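Local coordinates for protein probable CoA-transferase alpha subunit (Rhodococcus jostii, PDB 6COJ) that probably works with a partner subunit as a CoA-transferase-family enzyme and binds a CoA thioester of a spirocyclic lactone, possibly steroid-derived, at residues W41-K46 against H253-G258; L91-F96 against Y261-K266. The protein carries 1 engineered substitution. All blocks are in the same frame, centred on the assembly; numbering follows the deposited sequence.

Contact 1: W41-K46 against H253-G258. With F8G (S-{(3R,5R,9R)-1-[(2R,3S,4R,5R)-5-(6-amino-9H-purin-9-yl)-4-hydroxy-3-(phosphonooxy)tetrahydrofuran-2-yl]-3,5,9-trihydroxy-8,8-dimethyl-3,5-dioxido-10,14-dioxo-2,4,6-trioxa-11,15-diaza-3lambda~5~,5lambda~5~-diphosphaheptadecan-17-yl} (5R,10R)-7-hydroxy-10-methyl-2-oxo-1-oxaspiro[4.5]dec-6-ene-6-carbothioate (non-preferred name)), chain E.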
ATOM      1  N   TRP A  41       4.988 -17.116   0.878  1.00 14.03           N
ATOM      2  CA  TRP A  41       5.844 -16.786  -0.257  1.00 12.68           C
ATOM      3  C   TRP A  41       6.893 -17.877  -0.414  1.00 14.45           C
ATOM      4  O   TRP A  41       7.696 -18.086   0.496  1.00 14.80           O
ATOM      5  CB  TRP A  41       6.538 -15.452   0.041  1.00 16.09           C
ATOM      6  CG  TRP A  41       7.602 -15.013  -0.931  1.00 13.04           C
ATOM      7  CD1 TRP A  41       8.875 -15.523  -1.059  1.00 15.10           C
ATOM      8  CD2 TRP A  41       7.511 -13.926  -1.860  1.00 13.96           C
ATOM      9  NE1 TRP A  41       9.563 -14.830  -2.027  1.00 15.37           N
ATOM     10  CE2 TRP A  41       8.752 -13.840  -2.524  1.00 14.22           C
ATOM     11  CE3 TRP A  41       6.493 -13.025  -2.203  1.00 14.34           C
ATOM     12  CZ2 TRP A  41       9.005 -12.883  -3.508  1.00 15.72           C
ATOM     13  CZ3 TRP A  41       6.749 -12.076  -3.182  1.00 13.74           C
ATOM     14  CH2 TRP A  41       7.994 -12.016  -3.819  1.00 14.85           C
ATOM     15  N   GLY A  42       6.905 -18.579  -1.548  1.00 14.28           N
ATOM     16  CA  GLY A  42       7.919 -19.610  -1.717  1.00 14.70           C
ATOM     17  C   GLY A  42       7.853 -20.607  -0.574  1.00 14.88           C
ATOM     18  O   GLY A  42       6.779 -21.121  -0.239  1.00 15.51           O
ATOM     19  N   SER A  43       8.994 -20.867   0.060  1.00 13.68           N
ATOM     20  CA  SER A  43       9.021 -21.725   1.247  1.00 14.52           C
ATOM     21  C   SER A  43       9.032 -20.900   2.537  1.00 14.95           C
ATOM     22  O   SER A  43       9.865 -21.088   3.434  1.00 15.79           O
ATOM     23  CB  SER A  43      10.195 -22.696   1.172  1.00 14.54           C
ATOM     24  OG  SER A  43      10.163 -23.643   2.225  1.00 17.27           O
ATOM     25  N   ARG A  44       8.076 -19.974   2.639  1.00 14.48           N
ATOM     26  CA  ARG A  44       8.016 -19.025   3.750  1.00 14.42           C
ATOM     27  C   ARG A  44       6.573 -18.862   4.199  1.00 12.99           C
ATOM     28  O   ARG A  44       5.722 -18.412   3.422  1.00 14.18           O
ATOM     29  CB  ARG A  44       8.618 -17.661   3.372  1.00 15.90           C
ATOM     30  CG  ARG A  44       9.974 -17.759   2.691  1.00 16.39           C
ATOM     31  CD  ARG A  44      10.487 -16.410   2.202  1.00 15.30           C
ATOM     32  NE  ARG A  44      11.541 -16.578   1.205  1.00 16.54           N
ATOM     33  CZ  ARG A  44      12.623 -15.817   1.090  1.00 17.21           C
ATOM     34  NH1 ARG A  44      12.853 -14.816   1.940  1.00 18.44           N
ATOM     35  NH2 ARG A  44      13.502 -16.077   0.132  1.00 17.10           N
ATOM     36  N   ARG A  45       6.323 -19.214   5.461  1.00 14.25           N
ATOM     37  CA  ARG A  45       5.029 -19.067   6.141  1.00 14.72           C
ATOM     38  C   ARG A  45       3.854 -19.492   5.274  1.00 14.29           C
ATOM     39  O   ARG A  45       2.833 -18.810   5.167  1.00 14.53           O
ATOM     40  CB  ARG A  45       4.835 -17.682   6.763  1.00 13.23           C
ATOM     41  CG  ARG A  45       4.028 -17.766   8.063  1.00 14.76           C
ATOM     42  CD  ARG A  45       3.823 -16.401   8.744  1.00 14.03           C
ATOM     43  NE  ARG A  45       3.006 -15.542   7.885  1.00 14.43           N
ATOM     44  CZ  ARG A  45       3.360 -14.353   7.406  1.00 14.32           C
ATOM     45  NH1 ARG A  45       4.516 -13.781   7.747  1.00 13.82           N
ATOM     46  NH2 ARG A  45       2.517 -13.724   6.590  1.00 14.66           N
ATOM     47  N   LYS A  46       3.995 -20.675   4.671  1.00 14.00           N
ATOM     48  CA  LYS A  46       2.882 -21.239   3.938  1.00 15.48           C
ATOM     49  C   LYS A  46       1.915 -21.908   4.910  1.00 14.42           C
ATOM     50  O   LYS A  46       2.334 -22.451   5.933  1.00 14.92           O
ATOM     51  CB  LYS A  46       3.404 -22.284   2.962  1.00 15.39           C
ATOM     52  CG  LYS A  46       4.073 -21.657   1.754  1.00 14.19           C
ATOM     53  CD  LYS A  46       3.046 -21.020   0.858  1.00 15.01           C
ATOM     54  CE  LYS A  46       3.670 -20.328  -0.328  1.00 14.81           C
ATOM     55  NZ  LYS A  46       2.584 -19.803  -1.187  1.00 14.49           N
ATOM     56  N   HIS A 253       5.061 -25.715   8.992  1.00 16.60           N
ATOM     57  CA  HIS A 253       6.106 -26.692   8.694  1.00 16.98           C
ATOM     58  C   HIS A 253       5.793 -27.373   7.358  1.00 15.97           C
ATOM     59  O   HIS A 253       4.662 -27.808   7.164  1.00 18.77           O
ATOM     60  CB  HIS A 253       6.170 -27.740   9.808  1.00 17.74           C
ATOM     61  CG  HIS A 253       7.296 -28.711   9.643  1.00 17.92           C
ATOM     62  ND1 HIS A 253       7.203 -29.829   8.840  1.00 18.58           N
ATOM     63  CD2 HIS A 253       8.547 -28.719  10.161  1.00 21.79           C
ATOM     64  CE1 HIS A 253       8.350 -30.480   8.866  1.00 19.84           C
ATOM     65  NE2 HIS A 253       9.180 -29.834   9.667  1.00 19.50           N
ATOM     66  N   PHE A 254       6.758 -27.503   6.441  1.00 17.81           N
ATOM     67  CA  PHE A 254       8.186 -27.303   6.670  1.00 18.00           C
ATOM     68  C   PHE A 254       8.748 -25.970   6.178  1.00 18.42           C
ATOM     69  O   PHE A 254       9.962 -25.848   6.000  1.00 20.33           O
ATOM     70  CB  PHE A 254       8.972 -28.450   6.003  1.00 17.82           C
ATOM     71  CG  PHE A 254       8.481 -28.811   4.620  1.00 21.38           C
ATOM     72  CD1 PHE A 254       8.935 -28.122   3.497  1.00 21.23           C
ATOM     73  CD2 PHE A 254       7.563 -29.841   4.441  1.00 20.81           C
ATOM     74  CE1 PHE A 254       8.479 -28.463   2.224  1.00 21.76           C
ATOM     75  CE2 PHE A 254       7.104 -30.185   3.171  1.00 22.40           C
ATOM     76  CZ  PHE A 254       7.564 -29.495   2.063  1.00 24.59           C
ATOM     77  N   THR A 255       7.895 -24.968   5.970  1.00 15.36           N
ATOM     78  CA  THR A 255       8.388 -23.644   5.605  1.00 15.49           C
ATOM     79  C   THR A 255       8.729 -22.846   6.868  1.00 15.60           C
ATOM     80  O   THR A 255       8.374 -23.227   7.988  1.00 17.20           O
ATOM     81  CB  THR A 255       7.361 -22.902   4.742  1.00 17.41           C
ATOM     82  OG1 THR A 255       6.181 -22.578   5.501  1.00 15.88           O
ATOM     83  CG2 THR A 255       6.973 -23.783   3.554  1.00 16.19           C
ATOM     84  N   LEU A 256       9.441 -21.735   6.692  1.00 16.73           N
ATOM     85  CA  LEU A 256       9.776 -20.906   7.851  1.00 15.73           C
ATOM     86  C   LEU A 256       8.551 -20.120   8.330  1.00 15.33           C
ATOM     87  O   LEU A 256       7.536 -20.014   7.639  1.00 16.23           O
ATOM     88  CB  LEU A 256      10.973 -19.992   7.560  1.00 17.31           C
ATOM     89  CG  LEU A 256      10.931 -18.988   6.403  1.00 16.18           C
ATOM     90  CD1 LEU A 256      10.009 -17.810   6.696  1.00 16.91           C
ATOM     91  CD2 LEU A 256      12.340 -18.487   6.093  1.00 19.55           C
ATOM     92  N   ALA A 257       8.654 -19.533   9.518  1.00 17.41           N
ATOM     93  CA  ALA A 257       7.493 -18.841  10.078  1.00 17.00           C
ATOM     94  C   ALA A 257       7.916 -17.663  10.951  1.00 18.53           C
ATOM     95  O   ALA A 257       7.572 -17.565  12.125  1.00 17.95           O
ATOM     96  CB  ALA A 257       6.594 -19.805  10.847  1.00 19.78           C
ATOM     97  N   GLY A 258       8.661 -16.732  10.362  1.00 17.62           N
ATOM     98  CA  GLY A 258       9.022 -15.523  11.085  1.00 20.21           C
ATOM     99  C   GLY A 258       9.784 -15.863  12.348  1.00 21.16           C
ATOM    100  O   GLY A 258      10.715 -16.677  12.332  1.00 22.07           O
TER
HETATM  101  C4  F8G E 301      17.462 -28.615 -20.838  1.00117.95           C
HETATM  102  C5  F8G E 301      17.201 -27.788 -22.024  1.00116.78           C
HETATM  103  C6  F8G E 301      15.977 -28.068 -22.813  1.00118.50           C
HETATM  104  C8  F8G E 301      19.061 -27.151 -21.064  1.00114.51           C
HETATM  105  N1  F8G E 301      15.150 -29.064 -22.419  1.00119.04           N
HETATM  106  N3  F8G E 301      16.604 -29.601 -20.484  1.00121.48           N
HETATM  107  C1' F8G E 301      19.204 -28.743 -19.090  1.00114.06           C
HETATM  108  C2  F8G E 301      15.385 -29.908 -21.239  1.00120.09           C
HETATM  109  C2' F8G E 301      20.716 -28.846 -19.093  1.00122.67           C
HETATM  110  C3' F8G E 301      21.018 -28.735 -17.616  1.00126.06           C
HETATM  111  C4' F8G E 301      20.013 -27.719 -17.141  1.00107.28           C
HETATM  112  C5' F8G E 301      20.596 -26.327 -17.256  1.00 92.19           C
HETATM  113  CAA F8G E 301      12.440  -7.946  -7.721  1.00 15.57           C
HETATM  114  CAB F8G E 301      13.372  -9.056  -8.136  1.00 14.67           C
HETATM  115  CAC F8G E 301      13.143 -10.356  -7.856  1.00 18.36           C
HETATM  116  CAD F8G E 301      12.137 -10.762  -6.789  1.00 23.89           C
HETATM  117  CAE F8G E 301      11.547  -9.538  -6.093  1.00 18.29           C
HETATM  118  CAF F8G E 301      11.164  -8.476  -7.102  1.00 16.21           C
HETATM  119  CAG F8G E 301      13.823 -11.411  -8.628  1.00 19.53           C
HETATM  120  CAI F8G E 301      10.334  -9.880  -5.240  1.00 19.33           C
HETATM  121  CAK F8G E 301      12.665 -11.761  -5.738  1.00 22.63           C
HETATM  122  CAL F8G E 301      11.909 -13.092  -5.896  1.00 23.78           C
HETATM  123  CAM F8G E 301      10.977 -12.795  -7.045  1.00 28.26           C
HETATM  124  CAQ F8G E 301      15.385 -12.727 -10.430  1.00 15.79           C
HETATM  125  CAR F8G E 301      16.412 -13.370  -9.514  1.00 16.88           C
HETATM  126  CAT F8G E 301      17.685 -15.027 -10.727  1.00 18.44           C
HETATM  127  CAU F8G E 301      17.995 -16.508 -10.841  1.00 21.43           C
HETATM  128  CAV F8G E 301      18.653 -16.899 -12.159  1.00 22.85           C
HETATM  129  CAX F8G E 301      20.177 -18.718 -11.767  1.00 23.42           C
HETATM  130  CAY F8G E 301      20.490 -20.188 -11.877  1.00 22.56           C
HETATM  131  CAZ F8G E 301      21.469 -20.486 -13.020  1.00 23.08           C
HETATM  132  CBA F8G E 301      21.578 -21.994 -13.194  1.00 24.17           C
HETATM  133  CBM F8G E 301      20.933 -19.885 -14.311  1.00 23.16           C
HETATM  134  CBN F8G E 301      22.864 -19.946 -12.729  1.00 25.23           C
HETATM  135  N6  F8G E 301      15.689 -27.336 -23.916  1.00116.58           N
HETATM  136  N7  F8G E 301      18.222 -26.910 -22.105  1.00115.13           N
HETATM  137  N9  F8G E 301      18.607 -28.177 -20.322  1.00115.01           N
HETATM  138  NAS F8G E 301      16.693 -14.735  -9.891  1.00 16.00           N
HETATM  139  NAW F8G E 301      18.978 -18.320 -12.177  1.00 20.77           N
HETATM  140  O2' F8G E 301      21.173 -30.089 -19.631  1.00127.87           O
HETATM  141  O3' F8G E 301      20.666 -29.940 -16.960  1.00149.83           O
HETATM  142  O4' F8G E 301      18.899 -27.846 -18.022  1.00107.48           O
HETATM  143  O5' F8G E 301      21.682 -26.212 -16.341  1.00 79.92           O
HETATM  144  OAH F8G E 301      14.363  -8.704  -8.742  1.00 15.22           O
HETATM  145  OAJ F8G E 301      13.544 -12.582  -8.402  1.00 18.02           O
HETATM  146  OAN F8G E 301      10.214 -13.555  -7.600  1.00 31.19           O
HETATM  147  OAO F8G E 301      11.077 -11.425  -7.467  1.00 25.07           O
HETATM  148  OBB F8G E 301      20.257 -22.469 -13.402  1.00 24.37           O
HETATM  149  OBD F8G E 301      20.398 -24.481 -15.027  1.00 43.85           O
HETATM  150  OBJ F8G E 301      18.303 -14.167 -11.341  1.00 17.86           O
HETATM  151  OBK F8G E 301      20.983 -17.921 -11.308  1.00 25.67           O
HETATM  152  OBL F8G E 301      21.038 -20.665 -10.639  1.00 26.53           O
HETATM  153  OBO F8G E 301      18.493 -24.255 -13.473  1.00 28.07           O
HETATM  154  OBP F8G E 301      20.707 -24.811 -12.448  1.00 27.13           O
HETATM  155  OBQ F8G E 301      22.909 -24.861 -14.536  1.00 66.89           O
HETATM  156  OBR F8G E 301      22.199 -23.775 -16.677  1.00 85.92           O
HETATM  157  OCI F8G E 301      21.204 -32.112 -15.772  1.00173.85           O
HETATM  158  OCJ F8G E 301      22.414 -31.475 -17.844  1.00168.52           O
HETATM  159  OCK F8G E 301      22.837 -30.241 -15.717  1.00203.96           O
HETATM  160  PBC F8G E 301      19.984 -24.047 -13.533  1.00 25.67           P
HETATM  161  PBE F8G E 301      21.858 -24.795 -15.617  1.00 68.91           P
HETATM  162  PCH F8G E 301      21.815 -30.976 -16.553  1.00173.84           P
HETATM  163  SAP F8G E 301      14.967 -11.124  -9.823  1.00 15.75           S

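Contact 2: L91-F96 against Y261-K266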
ATOM      1  N   LEU A  91      11.401 -23.260  -3.888  1.00 15.46           N
ATOM      2  CA  LEU A  91      11.614 -23.799  -2.553  1.00 15.79           C
ATOM      3  C   LEU A  91      12.569 -22.948  -1.718  1.00 17.33           C
ATOM      4  O   LEU A  91      12.793 -23.268  -0.548  1.00 17.26           O
ATOM      5  CB  LEU A  91      12.117 -25.244  -2.637  1.00 18.04           C
ATOM      6  CG  LEU A  91      11.176 -26.254  -3.310  1.00 20.15           C
ATOM      7  CD1 LEU A  91      11.790 -27.648  -3.317  1.00 24.47           C
ATOM      8  CD2 LEU A  91       9.818 -26.280  -2.621  1.00 23.05           C
ATOM      9  N   ASP A  92      13.155 -21.898  -2.303  1.00 16.02           N
ATOM     10  CA  ASP A  92      14.041 -20.947  -1.623  1.00 16.11           C
ATOM     11  C   ASP A  92      15.419 -21.514  -1.284  1.00 23.99           C
ATOM     12  O   ASP A  92      16.413 -20.782  -1.302  1.00 36.30           O
ATOM     13  CB  ASP A  92      13.367 -20.291  -0.413  1.00 17.90           C
ATOM     14  CG  ASP A  92      12.416 -19.185  -0.820  1.00 17.06           C
ATOM     15  OD1 ASP A  92      12.797 -18.371  -1.692  1.00 17.53           O
ATOM     16  OD2 ASP A  92      11.285 -19.129  -0.297  1.00 18.10           O
ATOM     17  N   SER A  93      15.495 -22.808  -0.984  1.00 25.03           N
ATOM     18  CA  SER A  93      16.752 -23.517  -0.812  1.00 26.00           C
ATOM     19  C   SER A  93      16.859 -24.587  -1.887  1.00 24.33           C
ATOM     20  O   SER A  93      15.870 -24.937  -2.538  1.00 27.34           O
ATOM     21  CB  SER A  93      16.827 -24.211   0.554  1.00 35.70           C
ATOM     22  OG  SER A  93      16.183 -23.458   1.560  1.00 37.84           O
ATOM     23  N   ALA A  94      18.068 -25.119  -2.058  1.00 28.90           N
ATOM     24  CA  ALA A  94      18.292 -26.216  -2.999  1.00 27.75           C
ATOM     25  C   ALA A  94      17.323 -27.354  -2.678  1.00 36.48           C
ATOM     26  O   ALA A  94      17.095 -27.655  -1.512  1.00 33.42           O
ATOM     27  CB  ALA A  94      19.728 -26.693  -2.916  1.00 29.50           C
ATOM     28  N   PRO A  95      16.756 -27.999  -3.707  1.00 27.09           N
ATOM     29  CA  PRO A  95      17.067 -27.874  -5.135  1.00 30.21           C
ATOM     30  C   PRO A  95      16.346 -26.733  -5.838  1.00 25.13           C
ATOM     31  O   PRO A  95      16.329 -26.729  -7.069  1.00 27.04           O
ATOM     32  CB  PRO A  95      16.576 -29.208  -5.704  1.00 29.41           C
ATOM     33  CG  PRO A  95      15.417 -29.549  -4.841  1.00 29.29           C
ATOM     34  CD  PRO A  95      15.770 -29.067  -3.457  1.00 36.27           C
ATOM     35  N   PHE A  96      15.751 -25.812  -5.067  1.00 21.92           N
ATOM     36  CA  PHE A  96      15.182 -24.556  -5.562  1.00 21.45           C
ATOM     37  C   PHE A  96      13.887 -24.746  -6.342  1.00 23.95           C
ATOM     38  O   PHE A  96      12.867 -24.133  -6.016  1.00 23.11           O
ATOM     39  CB  PHE A  96      16.210 -23.757  -6.370  1.00 24.67           C
ATOM     40  CG  PHE A  96      17.436 -23.393  -5.583  1.00 28.82           C
ATOM     41  CD1 PHE A  96      17.400 -22.360  -4.662  1.00 48.85           C
ATOM     42  CD2 PHE A  96      18.619 -24.090  -5.754  1.00 38.56           C
ATOM     43  CE1 PHE A  96      18.523 -22.025  -3.931  1.00 30.59           C
ATOM     44  CE2 PHE A  96      19.746 -23.758  -5.024  1.00 45.20           C
ATOM     45  CZ  PHE A  96      19.696 -22.727  -4.112  1.00 38.84           C
ATOM     46  N   TYR A 261       9.766 -20.061  14.063  1.00 21.25           N
ATOM     47  CA  TYR A 261      10.758 -21.067  13.708  1.00 18.33           C
ATOM     48  C   TYR A 261      11.256 -20.783  12.300  1.00 17.84           C
ATOM     49  O   TYR A 261      10.595 -20.100  11.509  1.00 18.32           O
ATOM     50  CB  TYR A 261      10.207 -22.507  13.805  1.00 18.34           C
ATOM     51  CG  TYR A 261       8.803 -22.695  13.250  1.00 17.72           C
ATOM     52  CD1 TYR A 261       8.589 -22.972  11.902  1.00 17.35           C
ATOM     53  CD2 TYR A 261       7.696 -22.601  14.077  1.00 17.51           C
ATOM     54  CE1 TYR A 261       7.299 -23.157  11.398  1.00 19.97           C
ATOM     55  CE2 TYR A 261       6.402 -22.762  13.586  1.00 16.69           C
ATOM     56  CZ  TYR A 261       6.211 -23.044  12.247  1.00 18.10           C
ATOM     57  OH  TYR A 261       4.931 -23.213  11.758  1.00 18.17           O
ATOM     58  N   GLY A 262      12.441 -21.316  12.004  1.00 18.99           N
ATOM     59  CA  GLY A 262      12.979 -21.290  10.662  1.00 17.80           C
ATOM     60  C   GLY A 262      12.508 -22.469   9.826  1.00 18.29           C
ATOM     61  O   GLY A 262      11.692 -23.291  10.244  1.00 22.35           O
ATOM     62  N   ARG A 263      13.033 -22.533   8.607  1.00 18.00           N
ATOM     63  CA  ARG A 263      12.678 -23.621   7.704  1.00 19.06           C
ATOM     64  C   ARG A 263      13.310 -24.923   8.176  1.00 18.90           C
ATOM     65  O   ARG A 263      14.456 -24.951   8.628  1.00 20.90           O
ATOM     66  CB  ARG A 263      13.159 -23.296   6.287  1.00 17.61           C
ATOM     67  CG  ARG A 263      12.799 -24.345   5.230  1.00 17.07           C
ATOM     68  CD  ARG A 263      13.242 -23.909   3.828  1.00 18.13           C
ATOM     69  NE  ARG A 263      12.649 -22.626   3.454  1.00 17.26           N
ATOM     70  CZ  ARG A 263      13.319 -21.482   3.367  1.00 17.04           C
ATOM     71  NH1 ARG A 263      14.624 -21.452   3.599  1.00 20.33           N
ATOM     72  NH2 ARG A 263      12.685 -20.366   3.034  1.00 17.15           N
ATOM     73  N   ASP A 264      12.557 -26.016   8.067  1.00 18.00           N
ATOM     74  CA  ASP A 264      13.121 -27.340   8.333  1.00 20.28           C
ATOM     75  C   ASP A 264      13.812 -27.781   7.053  1.00 20.10           C
ATOM     76  O   ASP A 264      13.219 -28.442   6.200  1.00 21.87           O
ATOM     77  CB  ASP A 264      12.029 -28.314   8.750  1.00 19.06           C
ATOM     78  CG  ASP A 264      12.586 -29.643   9.226  1.00 19.90           C
ATOM     79  OD1 ASP A 264      13.754 -29.972   8.915  1.00 20.43           O
ATOM     80  OD2 ASP A 264      11.848 -30.360   9.927  1.00 20.87           O
ATOM     81  N   GLU A 265      15.079 -27.368   6.909  1.00 20.51           N
ATOM     82  CA  GLU A 265      15.801 -27.573   5.655  1.00 19.94           C
ATOM     83  C   GLU A 265      15.985 -29.054   5.355  1.00 22.71           C
ATOM     84  O   GLU A 265      15.806 -29.491   4.210  1.00 24.29           O
ATOM     85  CB  GLU A 265      17.161 -26.868   5.714  1.00 21.45           C
ATOM     86  CG  GLU A 265      17.095 -25.350   5.910  1.00 20.48           C
ATOM     87  CD  GLU A 265      16.709 -24.612   4.646  1.00 25.03           C
ATOM     88  OE1 GLU A 265      16.549 -23.374   4.709  1.00 25.03           O
ATOM     89  OE2 GLU A 265      16.561 -25.265   3.595  1.00 22.74           O
ATOM     90  N   LYS A 266      16.342 -29.842   6.375  1.00 24.01           N
ATOM     91  CA  LYS A 266      16.536 -31.273   6.174  1.00 24.04           C
ATOM     92  C   LYS A 266      15.246 -31.946   5.719  1.00 23.19           C
ATOM     93  O   LYS A 266      15.267 -32.813   4.837  1.00 24.41           O
ATOM     94  CB  LYS A 266      17.068 -31.909   7.460  1.00 27.82           C
ATOM     95  CG  LYS A 266      18.569 -31.701   7.705  1.00 39.06           C
ATOM     96  CD  LYS A 266      18.870 -30.417   8.455  1.00 57.51           C
ATOM     97  CE  LYS A 266      20.157 -29.762   7.976  1.00 59.05           C
ATOM     98  NZ  LYS A 266      20.351 -28.373   8.477  1.00 54.18           N
TER

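Contact 1: W41-K46 against H253-G258
Leu256 lies side by side with the start of Arg44, the two pointing the same way, its CD1 methyl 3.6 Å from Arg44 CB. The Leu256 CG branch stands between its own backbone N and carbonyl carbon (chi1 58°), which puts CD1 against Arg44. Beyond this aliphatic overlap the Arg44 chain runs out extended to a salt bridge with Asp92. Alongside it, Arg44 and Leu256 are joined by a single beta bridge: Arg45 N donates to Leu256 O at 2.6 Å, while Leu256 N to Ser43 O is weak at 3.3 Å. Thr255 points at the opposite segment and splits its branches. CB packs on the Ser43 carbonyl, CG2 touches Ser43 OG (itself hydrogen-bonded to Gln268 OE1) at 3.5 Å, and OG1 accepts Lys46 N at 3.0 Å while also bonding to Ala252 O. A valine here would remove OG1 and would probably leave the buried Lys46 N without its acceptor. Trp41, at the start of 41-46, brings CH2 to within 3.5 Å of F8G CAI, which meets the indole at its edge; the ring also stacks on an aromatic side chain of the partner protein. The contact is buried, joining the loop between strand 35-38 and helix 48-56 to the loop between strand 244-247 and helix 265-274, with Pro70 of helix 70-77 and Met48 packed against Thr255.

Contact 2: L91-F96 against Y261-K266
Arg263 begins the contact by laying one face of its guanidinium over Asp92 CB, which is 3.5 Å from Arg263 NH2, with Leu91 O over the same face. The side chain leaves the backbone extended and bends at chi3 (-58°), and it crosses the Asp92 side chain at about a right angle. Asp92 OD2 is a long 3.8 Å from Arg263 NH2 and well out of the guanidinium plane, so only charge attraction links them; that oxygen is bonded instead to Ser43 N and Arg44 NE, and Arg263 NH2 donates to Ser43 O. Arg263 NH1 forms a salt bridge with Glu265 OE1 at 2.9 Å, nearly in the guanidinium plane but 27° out of the carboxylate plane. Asp264, next along, is the N-cap of the helix, its OD1 accepting Phe267 N. Glu265 folds back at chi2 (-76°) and carries its carboxylate to Ser93, whose OG donates to OE2 at 2.7 Å on the syn lone pair. The carboxylate thus has one oxygen held by Arg263 and the other by Ser93, which would limit its rotation and probably favour its charged form. The 91-96 turn, closed by Leu91 N to Phe96 O, lies between strand 88-89 and helix 99-106. It rests near the surface against helix 265-274, where Gln268 bonds to Leu91 O and touches Ser93, and Ala272, further along, meets Pro95.

From the N terminus, the chain first leaves strand 35-38 of the parallel sheet through 41-46, then passes through 91-96 beyond strand 88-89. It returns much later, after strand 244-247 at the sheet's edge, as 253-258 and 261-266. Contact 1 closes a loop of 206 residues and contact 2 one of 164; the segments alternate, so the loops cross rather than nest. The centres are about 9 Å apart, and the contacts touch directly: Ser43 CB packs on Leu91 O, and His253 NE2 probably bonds to Asp264 OD2 at 2.7 Å. Together they tie two loops of the CoA-transferase domain to the approach and first turn of helix 265-274.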